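Regulatory protein SWI6 (Saccharomyces cerevisiae, PDB 2XFV) joins SWI4 or MBP1 in the SBF and MBF complexes that drive cell-cycle-dependent transcription in yeast, the amino-terminal domain being the part described here. Local coordinates at residues 2-7 with 16-21; 7-12 with 96-101; 28-33 with 77-82; 33-38 with 53-58. All coordinates share one frame; numbering follows the deposited sequence. Where two conformers were deposited one is given.

How the interactions relate
Four contacts in one small domain illustrate how a fold is tied together around its first hairpin. Interaction 1 is that hairpin; interaction 2 packs the 96-101 turn against the same strand through R7, and the two meet where L19 CD1 lies 3.5 Å from F99 CD1. Interaction 3 follows in sequence, and T20 O stands 2.9 Å from L29 N, a probable backbone hydrogen bond. Interaction 4 shares F33 with interaction 3 and falls within the chain it bridges, their centres about 12 Å apart. Interactions 2 and 3 sit across the domain from each other, about 19 Å between centres. A bound calcium ion lies about 4 Å from the L34 side chain in interaction 4.

Interaction 1. Residues 2-7 with 16-21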
loop_
_atom_site.group_PDB
_atom_site.type_symbol
_atom_site.label_atom_id
_atom_site.label_comp_id
_atom_site.label_asym_id
_atom_site.label_seq_id
_atom_site.Cartn_x
_atom_site.Cartn_y
_atom_site.Cartn_z
ATOM N N LEU A 2 13.499 -13.867 14.123
ATOM C CA LEU A 2 13.036 -13.673 12.740
ATOM C C LEU A 2 11.561 -14.056 12.623
ATOM O O LEU A 2 11.121 -15.047 13.217
ATOM C CB LEU A 2 13.877 -14.513 11.765
ATOM C CG LEU A 2 15.366 -14.163 11.660
ATOM C CD1 LEU A 2 16.071 -15.103 10.703
ATOM C CD2 LEU A 2 15.568 -12.730 11.208
ATOM N N GLU A 3 10.799 -13.249 11.890
ATOM C CA GLU A 3 9.385 -13.513 11.631
ATOM C C GLU A 3 9.255 -13.580 10.125
ATOM O O GLU A 3 9.911 -12.826 9.412
ATOM C CB GLU A 3 8.522 -12.362 12.167
ATOM C CG GLU A 3 8.582 -12.215 13.689
ATOM C CD GLU A 3 7.989 -10.901 14.203
ATOM O OE1 GLU A 3 7.559 -10.049 13.394
ATOM O OE2 GLU A 3 7.960 -10.722 15.433
ATOM N N GLU A 4 8.407 -14.460 9.616
ATOM C CA GLU A 4 8.415 -14.654 8.175
ATOM C C GLU A 4 7.041 -14.978 7.587
ATOM O O GLU A 4 6.269 -15.716 8.185
ATOM C CB GLU A 4 9.411 -15.766 7.852
ATOM C CG GLU A 4 9.793 -15.859 6.409
ATOM C CD GLU A 4 11.033 -16.704 6.213
ATOM O OE1 GLU A 4 12.146 -16.151 6.315
ATOM O OE2 GLU A 4 10.890 -17.919 5.965
ATOM N N VAL A 5 6.748 -14.400 6.424
ATOM C CA VAL A 5 5.559 -14.775 5.664
ATOM C C VAL A 5 5.961 -14.920 4.202
ATOM O O VAL A 5 6.756 -14.138 3.682
ATOM C CB VAL A 5 4.420 -13.734 5.801
ATOM C CG1 VAL A 5 4.888 -12.366 5.344
ATOM C CG2 VAL A 5 3.196 -14.171 5.006
ATOM N N VAL A 6 5.431 -15.944 3.547
ATOM C CA VAL A 6 5.719 -16.133 2.124
ATOM C C VAL A 6 4.437 -16.222 1.305
ATOM O O VAL A 6 3.449 -16.821 1.736
ATOM C CB VAL A 6 6.608 -17.379 1.861
ATOM C CG1 VAL A 6 5.901 -18.655 2.292
ATOM C CG2 VAL A 6 7.006 -17.457 0.391
ATOM N N ARG A 7 4.456 -15.614 0.122
ATOM C CA ARG A 7 3.346 -15.709 -0.815
ATOM C C ARG A 7 3.919 -16.041 -2.188
ATOM O O ARG A 7 5.110 -15.845 -2.419
ATOM C CB ARG A 7 2.576 -14.385 -0.850
ATOM C CG ARG A 7 1.904 -14.031 0.473
ATOM C CD ARG A 7 0.686 -14.934 0.710
ATOM N NE ARG A 7 0.524 -15.303 2.117
ATOM C CZ ARG A 7 -0.051 -14.525 3.029
ATOM N NH1 ARG A 7 -0.516 -13.335 2.681
ATOM N NH2 ARG A 7 -0.163 -14.934 4.285
ATOM N N PRO A 16 8.280 -17.102 -5.595
ATOM C CA PRO A 16 8.041 -16.733 -4.197
ATOM C C PRO A 16 8.464 -15.306 -3.867
ATOM O O PRO A 16 9.481 -14.814 -4.359
ATOM C CB PRO A 16 8.952 -17.702 -3.440
ATOM C CG PRO A 16 10.132 -17.864 -4.362
ATOM C CD PRO A 16 9.577 -17.782 -5.775
ATOM N N LEU A 17 7.684 -14.641 -3.025
ATOM C CA LEU A 17 8.177 -13.445 -2.353
ATOM C C LEU A 17 8.102 -13.701 -0.854
ATOM O O LEU A 17 7.017 -13.931 -0.317
ATOM C CB LEU A 17 7.404 -12.172 -2.742
ATOM C CG LEU A 17 7.944 -10.927 -2.005
ATOM C CD1 LEU A 17 9.482 -10.769 -2.188
ATOM C CD2 LEU A 17 7.205 -9.648 -2.423
ATOM N N THR A 18 9.261 -13.693 -0.195
ATOM C CA THR A 18 9.341 -13.899 1.254
ATOM C C THR A 18 9.640 -12.585 1.982
ATOM O O THR A 18 10.629 -11.906 1.680
ATOM C CB THR A 18 10.434 -14.930 1.617
ATOM O OG1 THR A 18 10.148 -16.176 0.974
ATOM C CG2 THR A 18 10.500 -15.159 3.134
ATOM N N LEU A 19 8.776 -12.218 2.927
ATOM C CA LEU A 19 9.079 -11.118 3.843
ATOM C C LEU A 19 9.668 -11.702 5.127
ATOM O O LEU A 19 9.009 -12.451 5.844
ATOM C CB LEU A 19 7.830 -10.289 4.158
ATOM C CG LEU A 19 7.096 -9.731 2.935
ATOM C CD1 LEU A 19 5.902 -8.853 3.357
ATOM C CD2 LEU A 19 8.055 -8.938 2.037
ATOM N N THR A 20 10.922 -11.365 5.394
ATOM C CA THR A 20 11.635 -11.812 6.586
ATOM C C THR A 20 11.940 -10.584 7.436
ATOM O O THR A 20 12.699 -9.710 7.008
ATOM C CB THR A 20 12.957 -12.531 6.202
ATOM O OG1 THR A 20 12.665 -13.681 5.390
ATOM C CG2 THR A 20 13.733 -12.990 7.459
ATOM N N ARG A 21 11.322 -10.497 8.617
ATOM C CA ARG A 21 11.490 -9.339 9.506
ATOM C C ARG A 21 12.323 -9.696 10.749
ATOM O O ARG A 21 12.123 -10.753 11.343
ATOM C CB ARG A 21 10.111 -8.810 9.957
ATOM C CG ARG A 21 10.132 -7.368 10.517
ATOM C CD ARG A 21 8.745 -6.907 11.021
ATOM N NE ARG A 21 8.476 -7.466 12.341
ATOM C CZ ARG A 21 8.582 -6.796 13.485
ATOM N NH1 ARG A 21 8.339 -7.414 14.636
ATOM N NH2 ARG A 21 8.930 -5.514 13.487
#
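E3 and R21 run side by side on one face of an antiparallel beta hairpin, and their ends close a salt bridge. R21 offers NE and NH1 side-on; E3 OE1 takes both, at 2.9 Å from R21 NE and 3.0 Å from R21 NH1. The acceptor sits in the guanidinium plane, yet both nitrogens reach it from above the same face of the carboxylate, the two planes being 41° apart. The bend at chi3 of R21 (79°) turns the guanidinium towards E3. With an alanine in place of R21, the E3 carboxylate would probably lose its charged partner and F105 of the second subunit part of its packing. V5 CG1 meets L19 CB on this same face. On the other, T20 OG1 donates to E4 OE1 at 2.7 Å, and T18 CG2 lies against E4 CG. Between the strands, paired backbone bonds join E3 with R21, V5 with L19 and R7 with L17. Polar pairs on both faces thus close one end of the hairpin, with apolar packing further along.

Interaction 2. Residues 7-12 with 96-101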
loop_
_atom_site.group_PDB
_atom_site.type_symbol
_atom_site.label_atom_id
_atom_site.label_comp_id
_atom_site.label_asym_id
_atom_site.label_seq_id
_atom_site.Cartn_x
_atom_site.Cartn_y
_atom_site.Cartn_z
ATOM N N ARG A 7 4.456 -15.614 0.122
ATOM C CA ARG A 7 3.346 -15.709 -0.815
ATOM C C ARG A 7 3.919 -16.041 -2.188
ATOM O O ARG A 7 5.110 -15.845 -2.419
ATOM C CB ARG A 7 2.576 -14.385 -0.850
ATOM C CG ARG A 7 1.904 -14.031 0.473
ATOM C CD ARG A 7 0.686 -14.934 0.710
ATOM N NE ARG A 7 0.524 -15.303 2.117
ATOM C CZ ARG A 7 -0.051 -14.525 3.029
ATOM N NH1 ARG A 7 -0.516 -13.335 2.681
ATOM N NH2 ARG A 7 -0.163 -14.934 4.285
ATOM N N TYR A 8 3.084 -16.538 -3.095
ATOM C CA TYR A 8 3.554 -16.985 -4.408
ATOM C C TYR A 8 2.795 -16.308 -5.541
ATOM O O TYR A 8 1.607 -16.003 -5.410
ATOM C CB TYR A 8 3.395 -18.510 -4.539
ATOM C CG TYR A 8 4.184 -19.262 -3.494
ATOM C CD1 TYR A 8 5.494 -19.665 -3.740
ATOM C CD2 TYR A 8 3.634 -19.531 -2.246
ATOM C CE1 TYR A 8 6.228 -20.334 -2.773
ATOM C CE2 TYR A 8 4.358 -20.204 -1.278
ATOM C CZ TYR A 8 5.654 -20.599 -1.545
ATOM O OH TYR A 8 6.377 -21.263 -0.577
ATOM N N LEU A 9 3.476 -16.095 -6.661
ATOM C CA LEU A 9 2.815 -15.558 -7.850
ATOM C C LEU A 9 3.333 -16.226 -9.115
ATOM O O LEU A 9 4.087 -17.197 -9.051
ATOM C CB LEU A 9 2.992 -14.037 -7.936
ATOM C CG LEU A 9 4.424 -13.527 -7.836
ATOM C CD1 LEU A 9 4.695 -12.455 -8.874
ATOM C CD2 LEU A 9 4.685 -13.007 -6.432
ATOM N N GLY A 10 2.929 -15.701 -10.267
ATOM C CA GLY A 10 3.236 -16.334 -11.538
ATOM C C GLY A 10 2.163 -17.335 -11.937
ATOM O O GLY A 10 1.368 -17.778 -11.101
ATOM N N PRO A 11 2.143 -17.716 -13.223
ATOM C CA PRO A 11 1.071 -18.558 -13.766
ATOM C C PRO A 11 0.981 -19.936 -13.104
ATOM O O PRO A 11 -0.081 -20.553 -13.141
ATOM C CB PRO A 11 1.432 -18.679 -15.256
ATOM C CG PRO A 11 2.876 -18.382 -15.335
ATOM C CD PRO A 11 3.159 -17.385 -14.237
ATOM N N HIS A 12 2.064 -20.400 -12.487
ATOM C CA HIS A 12 2.045 -21.696 -11.816
ATOM C C HIS A 12 2.442 -21.590 -10.340
ATOM O O HIS A 12 2.857 -22.577 -9.737
ATOM C CB HIS A 12 2.959 -22.686 -12.547
ATOM C CG HIS A 12 2.616 -22.863 -13.992
ATOM N ND1 HIS A 12 3.338 -22.273 -15.008
ATOM C CD2 HIS A 12 1.619 -23.555 -14.592
ATOM C CE1 HIS A 12 2.802 -22.595 -16.170
ATOM N NE2 HIS A 12 1.758 -23.374 -15.946
ATOM N N PHE A 96 0.863 -5.343 -2.478
ATOM C CA PHE A 96 0.395 -5.079 -1.122
ATOM C C PHE A 96 -0.868 -5.881 -0.814
ATOM O O PHE A 96 -1.025 -6.413 0.290
ATOM C CB PHE A 96 0.160 -3.592 -0.841
ATOM C CG PHE A 96 -0.215 -3.327 0.589
ATOM C CD1 PHE A 96 0.758 -3.293 1.574
ATOM C CD2 PHE A 96 -1.544 -3.197 0.963
ATOM C CE1 PHE A 96 0.418 -3.077 2.900
ATOM C CE2 PHE A 96 -1.892 -2.982 2.287
ATOM C CZ PHE A 96 -0.907 -2.918 3.257
ATOM N N GLY A 97 -1.759 -5.967 -1.795
ATOM C CA GLY A 97 -2.970 -6.762 -1.662
ATOM C C GLY A 97 -2.651 -8.211 -1.332
ATOM O O GLY A 97 -3.284 -8.821 -0.471
ATOM N N LEU A 98 -1.655 -8.763 -2.013
ATOM C CA LEU A 98 -1.274 -10.156 -1.807
ATOM C C LEU A 98 -0.851 -10.424 -0.356
ATOM O O LEU A 98 -1.098 -11.509 0.170
ATOM C CB LEU A 98 -0.170 -10.570 -2.791
ATOM C CG LEU A 98 0.283 -12.034 -2.781
ATOM C CD1 LEU A 98 -0.854 -12.958 -3.189
ATOM C CD2 LEU A 98 1.488 -12.229 -3.686
ATOM N N PHE A 99 -0.226 -9.435 0.277
ATOM C CA PHE A 99 0.246 -9.554 1.659
ATOM C C PHE A 99 -0.631 -8.826 2.686
ATOM O O PHE A 99 -0.191 -8.584 3.810
ATOM C CB PHE A 99 1.679 -9.028 1.780
ATOM C CG PHE A 99 2.718 -9.920 1.145
ATOM C CD1 PHE A 99 3.401 -10.862 1.903
ATOM C CD2 PHE A 99 3.024 -9.804 -0.205
ATOM C CE1 PHE A 99 4.356 -11.687 1.324
ATOM C CE2 PHE A 99 3.980 -10.624 -0.794
ATOM C CZ PHE A 99 4.648 -11.566 -0.028
ATOM N N GLN A 100 -1.866 -8.492 2.317
ATOM C CA GLN A 100 -2.727 -7.674 3.182
ATOM C C GLN A 100 -2.908 -8.205 4.616
ATOM O O GLN A 100 -2.944 -7.424 5.567
ATOM C CB GLN A 100 -4.090 -7.402 2.519
ATOM C CG GLN A 100 -4.995 -8.629 2.319
ATOM C CD GLN A 100 -6.170 -8.372 1.360
ATOM O OE1 GLN A 100 -7.233 -7.899 1.770
ATOM N NE2 GLN A 100 -5.981 -8.703 0.081
ATOM N N ASP A 101 -3.005 -9.522 4.776
ATOM C CA ASP A 101 -3.253 -10.090 6.097
ATOM C C ASP A 101 -2.022 -10.047 7.003
ATOM O O ASP A 101 -2.116 -10.351 8.192
ATOM C CB ASP A 101 -3.784 -11.522 5.994
ATOM C CG ASP A 101 -2.753 -12.488 5.448
ATOM O OD1 ASP A 101 -1.837 -12.037 4.734
ATOM O OD2 ASP A 101 -2.858 -13.700 5.730
#
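R7, near the end of the first hairpin strand, reaches to a type I beta turn from G97 to Q100, and its guanidinium meets a carbonyl within the turn and the D101 carboxylate just past it. R7 NH1 serves two acceptors, both near the guanidinium plane: D101 OD1 at 2.8 Å in a nearly straight bond (168°), and L98 O at 3.2 Å, approached in the carbonyl plane on a lone pair. D101 OD2 takes a longer bond from R7 NH2 on the OD2 syn lone pair, so in the conformer described the carboxylate is gripped end-on with the planes 43° apart. A chi1 of -64°, with CG beside the backbone N, sets R7 CG over the F99 ring; bends at chi2 and chi3 turn the guanidinium to D101. A methionine in place of R7 is likely to cost D101 its ion pair and L98 O this donor. Within the turn, G97 O accepts from Q100 N and Q100 NE2, which arrive from opposite faces of its plane; Q100 NE2 also bonds E84 of the second subunit. L98 CD2 touches R7 CB at 3.7 Å. R7 CG makes a CH-pi contact over one F99 face, 3.7 Å from the ring centroid.

Interaction 3. Residues 28-33 with 77-82; sequences FLLKHF and GELWIE
L29 lays its CD1 methyl over one face of the W80 indole in a CH-pi contact, 3.7 Å from the centroid of the six-membered ring. With CG anti to the backbone N (chi1 -160°), the leucine is carried out to the indole. W80 NE1 is hydrogen-bonded to D74, which helps set the turn of the indole against the leucine. The backbones form a short antiparallel ladder: F28 and I81 exchange two hydrogen bonds, with I81 N to F28 O at 2.8 Å, and L30 N reaches L79 O. Water 1 joins K31 N to that same L79 O. On the opposite side of the sheet from L29 and W80, I81 CG1 approaches F28 CB, and I81 CD1 meets F33 CE2 at 3.9 Å, while L30 CD1 touches I81 CG2. F28 also makes an edge-to-face pair with F105 of the second subunit. The named backbone groups are thus paired directly or through water, while side-chain cohesion is chiefly hydrophobic.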
loop_
_atom_site.group_PDB
_atom_site.type_symbol
_atom_site.label_atom_id
_atom_site.label_comp_id
_atom_site.label_asym_id
_atom_site.label_seq_id
_atom_site.Cartn_x
_atom_site.Cartn_y
_atom_site.Cartn_z
ATOM N N PHE A 28 13.514 -5.559 7.173
ATOM C CA PHE A 28 13.190 -6.721 6.331
ATOM C C PHE A 28 14.385 -7.084 5.457
ATOM O O PHE A 28 15.099 -6.209 4.996
ATOM C CB PHE A 28 11.999 -6.391 5.411
ATOM C CG PHE A 28 10.691 -6.250 6.140
ATOM C CD1 PHE A 28 9.805 -7.320 6.204
ATOM C CD2 PHE A 28 10.356 -5.056 6.771
ATOM C CE1 PHE A 28 8.585 -7.196 6.871
ATOM C CE2 PHE A 28 9.158 -4.927 7.455
ATOM C CZ PHE A 28 8.268 -5.991 7.505
ATOM N N LEU A 29 14.593 -8.372 5.200
ATOM C CA LEU A 29 15.749 -8.805 4.418
ATOM C C LEU A 29 15.633 -8.386 2.952
ATOM O O LEU A 29 14.632 -8.687 2.290
ATOM C CB LEU A 29 15.884 -10.335 4.524
ATOM C CG LEU A 29 17.218 -11.002 4.210
ATOM C CD1 LEU A 29 18.333 -10.504 5.148
ATOM C CD2 LEU A 29 17.052 -12.546 4.290
ATOM N N LEU A 30 16.661 -7.706 2.438
ATOM C CA LEU A 30 16.628 -7.194 1.060
ATOM C C LEU A 30 16.602 -8.302 0.013
ATOM O O LEU A 30 15.899 -8.199 -0.998
ATOM C CB LEU A 30 17.843 -6.297 0.786
ATOM C CG LEU A 30 18.006 -5.810 -0.669
ATOM C CD1 LEU A 30 16.855 -4.870 -1.055
ATOM C CD2 LEU A 30 19.375 -5.117 -0.895
ATOM N N LYS A 31 17.390 -9.355 0.225
ATOM C CA LYS A 31 17.673 -10.276 -0.883
ATOM C C LYS A 31 16.414 -10.875 -1.519
ATOM O O LYS A 31 16.379 -11.101 -2.736
ATOM C CB LYS A 31 18.622 -11.406 -0.455
ATOM C CG LYS A 31 18.005 -12.360 0.542
ATOM C CD LYS A 31 18.576 -13.773 0.430
ATOM C CE LYS A 31 19.968 -13.873 1.003
ATOM N NZ LYS A 31 20.359 -15.293 1.237
ATOM N N HIS A 32 15.393 -11.150 -0.703
ATOM C CA HIS A 32 14.142 -11.749 -1.187
ATOM C C HIS A 32 13.421 -10.937 -2.270
ATOM O O HIS A 32 12.653 -11.490 -3.049
ATOM C CB HIS A 32 13.159 -11.996 -0.025
ATOM C CG HIS A 32 13.640 -13.008 0.973
ATOM N ND1 HIS A 32 14.320 -14.150 0.607
ATOM C CD2 HIS A 32 13.520 -13.057 2.321
ATOM C CE1 HIS A 32 14.606 -14.856 1.689
ATOM N NE2 HIS A 32 14.135 -14.214 2.742
ATOM N N PHE A 33 13.660 -9.629 -2.299
ATOM C CA PHE A 33 13.001 -8.737 -3.251
ATOM C C PHE A 33 13.698 -8.684 -4.609
ATOM O O PHE A 33 13.108 -8.237 -5.593
ATOM C CB PHE A 33 12.977 -7.295 -2.703
ATOM C CG PHE A 33 11.968 -7.061 -1.611
ATOM C CD1 PHE A 33 10.676 -6.645 -1.922
ATOM C CD2 PHE A 33 12.320 -7.222 -0.273
ATOM C CE1 PHE A 33 9.738 -6.418 -0.915
ATOM C CE2 PHE A 33 11.387 -6.988 0.740
ATOM C CZ PHE A 33 10.101 -6.592 0.416
ATOM N N GLY A 77 27.297 -8.368 7.491
ATOM C CA GLY A 77 27.284 -7.732 6.184
ATOM C C GLY A 77 26.033 -7.966 5.349
ATOM O O GLY A 77 25.973 -7.514 4.206
ATOM N N GLU A 78 25.039 -8.677 5.884
ATOM C CA GLU A 78 23.752 -8.895 5.188
ATOM C C GLU A 78 22.962 -7.591 5.167
ATOM O O GLU A 78 23.024 -6.807 6.133
ATOM C CB GLU A 78 22.900 -10.008 5.855
ATOM C CG GLU A 78 22.926 -11.389 5.165
ATOM C CD GLU A 78 21.781 -12.347 5.593
ATOM O OE1 GLU A 78 21.065 -12.866 4.705
ATOM O OE2 GLU A 78 21.602 -12.609 6.803
ATOM N N LEU A 79 22.205 -7.374 4.091
ATOM C CA LEU A 79 21.498 -6.113 3.857
ATOM C C LEU A 79 20.007 -6.165 4.173
ATOM O O LEU A 79 19.332 -7.142 3.829
ATOM C CB LEU A 79 21.691 -5.661 2.402
ATOM C CG LEU A 79 23.155 -5.511 1.959
ATOM C CD1 LEU A 79 23.201 -5.008 0.510
ATOM C CD2 LEU A 79 23.916 -4.553 2.899
ATOM N N TRP A 80 19.512 -5.093 4.806
ATOM C CA TRP A 80 18.137 -4.993 5.289
ATOM C C TRP A 80 17.509 -3.656 4.865
ATOM O O TRP A 80 18.228 -2.677 4.644
ATOM C CB TRP A 80 18.129 -5.096 6.824
ATOM C CG TRP A 80 18.658 -6.428 7.341
ATOM C CD1 TRP A 80 19.977 -6.792 7.489
ATOM C CD2 TRP A 80 17.877 -7.541 7.809
ATOM N NE1 TRP A 80 20.060 -8.092 7.994
ATOM C CE2 TRP A 80 18.788 -8.558 8.215
ATOM C CE3 TRP A 80 16.495 -7.772 7.945
ATOM C CZ2 TRP A 80 18.354 -9.796 8.725
ATOM C CZ3 TRP A 80 16.067 -9.009 8.451
ATOM C CH2 TRP A 80 16.997 -9.998 8.845
ATOM N N ILE A 81 16.180 -3.607 4.764
ATOM C CA ILE A 81 15.488 -2.349 4.449
ATOM C C ILE A 81 14.473 -1.957 5.529
ATOM O O ILE A 81 14.006 -2.805 6.285
ATOM C CB ILE A 81 14.764 -2.402 3.079
ATOM C CG1 ILE A 81 13.700 -3.516 3.064
ATOM C CG2 ILE A 81 15.790 -2.561 1.952
ATOM C CD1 ILE A 81 12.814 -3.519 1.772
ATOM N N GLU A 82 14.132 -0.668 5.599
ATOM C CA GLU A 82 13.163 -0.202 6.590
ATOM C C GLU A 82 11.749 -0.670 6.272
ATOM O O GLU A 82 11.435 -0.973 5.129
ATOM C CB GLU A 82 13.186 1.329 6.681
ATOM C CG GLU A 82 14.565 1.860 7.038
ATOM C CD GLU A 82 14.530 3.062 7.946
ATOM O OE1 GLU A 82 13.881 4.066 7.580
ATOM O OE2 GLU A 82 15.167 3.002 9.022
HETATM O O HOH W 1 19.605 -9.273 2.100
#

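Interaction 4. Residues 33-38 with 53-58; sequences FLPILQ and SFPTDE
P35, in helix 34-43, presses the edge of its pyrrolidine into the F54 side chain, with P35 CG 3.5 Å from F54 CD2 and P35 CD 3.6 Å from F54 CE2. The phenyl ring meets the proline obliquely. F54 CG stands anti to the backbone N (chi1 -158°), which brings the ring to P35 and L34, where L34 CD1 comes within 4.1 Å of F54 CE1. The next residue supplies the second bump: P55 nestles in the shallow hollow bounded by L34, P35 and Q38. Its CG rests 3.8 Å from L34 CB and near Q38 CB, while its CD faces P35 CG at 4.0 Å. P55 CD also lies against a face of the F54 ring, so F54 and P55 pack on each other as well as on the helix. K31 packs on F54 too, and R60 of helix 57-67 touches L34. Water 2 donates to P35 O at 2.7 Å and is also hydrogen-bonded to S53 OG at 3.2 Å. T56, the N-cap of helix 57-67, follows directly on P55, so P55 packs on helix 34-43 immediately before helix 57-67 begins. With no direct hydrogen bond between the segments, the join rests on apolar shape complementarity, supplemented by one water bridge.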
loop_
_atom_site.group_PDB
_atom_site.type_symbol
_atom_site.label_atom_id
_atom_site.label_comp_id
_atom_site.label_asym_id
_atom_site.label_seq_id
_atom_site.Cartn_x
_atom_site.Cartn_y
_atom_site.Cartn_z
ATOM N N PHE A 33 13.660 -9.629 -2.299
ATOM C CA PHE A 33 13.001 -8.737 -3.251
ATOM C C PHE A 33 13.698 -8.684 -4.609
ATOM O O PHE A 33 13.108 -8.237 -5.593
ATOM C CB PHE A 33 12.977 -7.295 -2.703
ATOM C CG PHE A 33 11.968 -7.061 -1.611
ATOM C CD1 PHE A 33 10.676 -6.645 -1.922
ATOM C CD2 PHE A 33 12.320 -7.222 -0.273
ATOM C CE1 PHE A 33 9.738 -6.418 -0.915
ATOM C CE2 PHE A 33 11.387 -6.988 0.740
ATOM C CZ PHE A 33 10.101 -6.592 0.416
ATOM N N LEU A 34 14.954 -9.115 -4.672
ATOM C CA LEU A 34 15.776 -8.791 -5.848
ATOM C C LEU A 34 15.356 -9.425 -7.187
ATOM O O LEU A 34 15.350 -8.735 -8.216
ATOM C CB LEU A 34 17.272 -9.005 -5.565
ATOM C CG LEU A 34 17.812 -8.157 -4.404
ATOM C CD1 LEU A 34 19.287 -8.494 -4.150
ATOM C CD2 LEU A 34 17.638 -6.659 -4.673
ATOM N N PRO A 35 15.028 -10.733 -7.200
ATOM C CA PRO A 35 14.596 -11.305 -8.490
ATOM C C PRO A 35 13.384 -10.596 -9.112
ATOM O O PRO A 35 13.393 -10.290 -10.312
ATOM C CB PRO A 35 14.256 -12.760 -8.132
ATOM C CG PRO A 35 15.198 -13.076 -6.993
ATOM C CD PRO A 35 15.282 -11.780 -6.186
ATOM N N ILE A 36 12.361 -10.333 -8.305
ATOM C CA ILE A 36 11.172 -9.634 -8.783
ATOM C C ILE A 36 11.473 -8.186 -9.158
ATOM O O ILE A 36 10.956 -7.672 -10.147
ATOM C CB ILE A 36 10.027 -9.709 -7.741
ATOM C CG1 ILE A 36 9.422 -11.125 -7.744
ATOM C CG2 ILE A 36 8.951 -8.672 -8.031
ATOM C CD1 ILE A 36 8.530 -11.412 -6.544
ATOM N N LEU A 37 12.316 -7.528 -8.372
ATOM C CA LEU A 37 12.666 -6.136 -8.657
ATOM C C LEU A 37 13.418 -5.990 -9.977
ATOM O O LEU A 37 13.190 -5.036 -10.733
ATOM C CB LEU A 37 13.480 -5.534 -7.499
ATOM C CG LEU A 37 13.761 -4.024 -7.556
ATOM C CD1 LEU A 37 12.464 -3.207 -7.649
ATOM C CD2 LEU A 37 14.585 -3.582 -6.331
ATOM N N GLN A 38 14.331 -6.920 -10.248
ATOM C CA GLN A 38 15.068 -6.920 -11.513
ATOM C C GLN A 38 14.133 -7.126 -12.713
ATOM O O GLN A 38 14.250 -6.439 -13.744
ATOM C CB GLN A 38 16.171 -7.998 -11.493
ATOM C CG GLN A 38 17.020 -8.065 -12.773
ATOM C CD GLN A 38 17.880 -6.827 -12.981
ATOM O OE1 GLN A 38 17.781 -6.149 -14.009
ATOM N NE2 GLN A 38 18.727 -6.522 -12.006
ATOM N N SER A 53 16.662 -17.443 -11.569
ATOM C CA SER A 53 17.651 -16.376 -11.627
ATOM C C SER A 53 17.831 -15.691 -10.283
ATOM O O SER A 53 16.877 -15.540 -9.514
ATOM C CB SER A 53 17.258 -15.335 -12.678
ATOM O OG SER A 53 16.340 -14.394 -12.143
ATOM N N PHE A 54 19.061 -15.276 -9.997
ATOM C CA PHE A 54 19.287 -14.371 -8.885
ATOM C C PHE A 54 20.336 -13.308 -9.205
ATOM O O PHE A 54 21.447 -13.618 -9.640
ATOM C CB PHE A 54 19.616 -15.094 -7.582
ATOM C CG PHE A 54 19.335 -14.255 -6.366
ATOM C CD1 PHE A 54 20.230 -13.272 -5.965
ATOM C CD2 PHE A 54 18.151 -14.415 -5.653
ATOM C CE1 PHE A 54 19.959 -12.478 -4.860
ATOM C CE2 PHE A 54 17.873 -13.625 -4.548
ATOM C CZ PHE A 54 18.773 -12.659 -4.154
ATOM N N PRO A 55 19.963 -12.042 -9.000
ATOM C CA PRO A 55 20.784 -10.884 -9.361
ATOM C C PRO A 55 22.172 -10.911 -8.717
ATOM O O PRO A 55 22.295 -11.197 -7.531
ATOM C CB PRO A 55 19.963 -9.706 -8.828
ATOM C CG PRO A 55 18.548 -10.186 -8.908
ATOM C CD PRO A 55 18.604 -11.655 -8.578
ATOM N N THR A 56 23.200 -10.604 -9.502
ATOM C CA THR A 56 24.553 -10.510 -8.969
ATOM C C THR A 56 24.681 -9.241 -8.142
ATOM O O THR A 56 23.795 -8.377 -8.163
ATOM C CB THR A 56 25.592 -10.452 -10.092
ATOM O OG1 THR A 56 25.419 -9.238 -10.838
ATOM C CG2 THR A 56 25.453 -11.662 -11.024
ATOM N N ASP A 57 25.782 -9.114 -7.410
ATOM C CA ASP A 57 26.009 -7.904 -6.625
ATOM C C ASP A 57 26.073 -6.667 -7.518
ATOM O O ASP A 57 25.656 -5.577 -7.119
ATOM C CB ASP A 57 27.294 -8.023 -5.794
ATOM C CG ASP A 57 27.173 -9.039 -4.662
ATOM O OD1 ASP A 57 26.056 -9.551 -4.417
ATOM O OD2 ASP A 57 28.201 -9.317 -4.009
ATOM N N GLU A 58 26.618 -6.830 -8.722
ATOM C CA GLU A 58 26.716 -5.723 -9.673
ATOM C C GLU A 58 25.330 -5.265 -10.121
ATOM O O GLU A 58 25.055 -4.064 -10.200
ATOM C CB GLU A 58 27.552 -6.117 -10.897
ATOM C CG GLU A 58 27.695 -5.000 -11.926
ATOM C CD GLU A 58 28.386 -5.446 -13.206
ATOM O OE1 GLU A 58 28.868 -6.598 -13.261
ATOM O OE2 GLU A 58 28.447 -4.639 -14.159
HETATM O O HOH W 2 14.924 -11.501 -12.215
#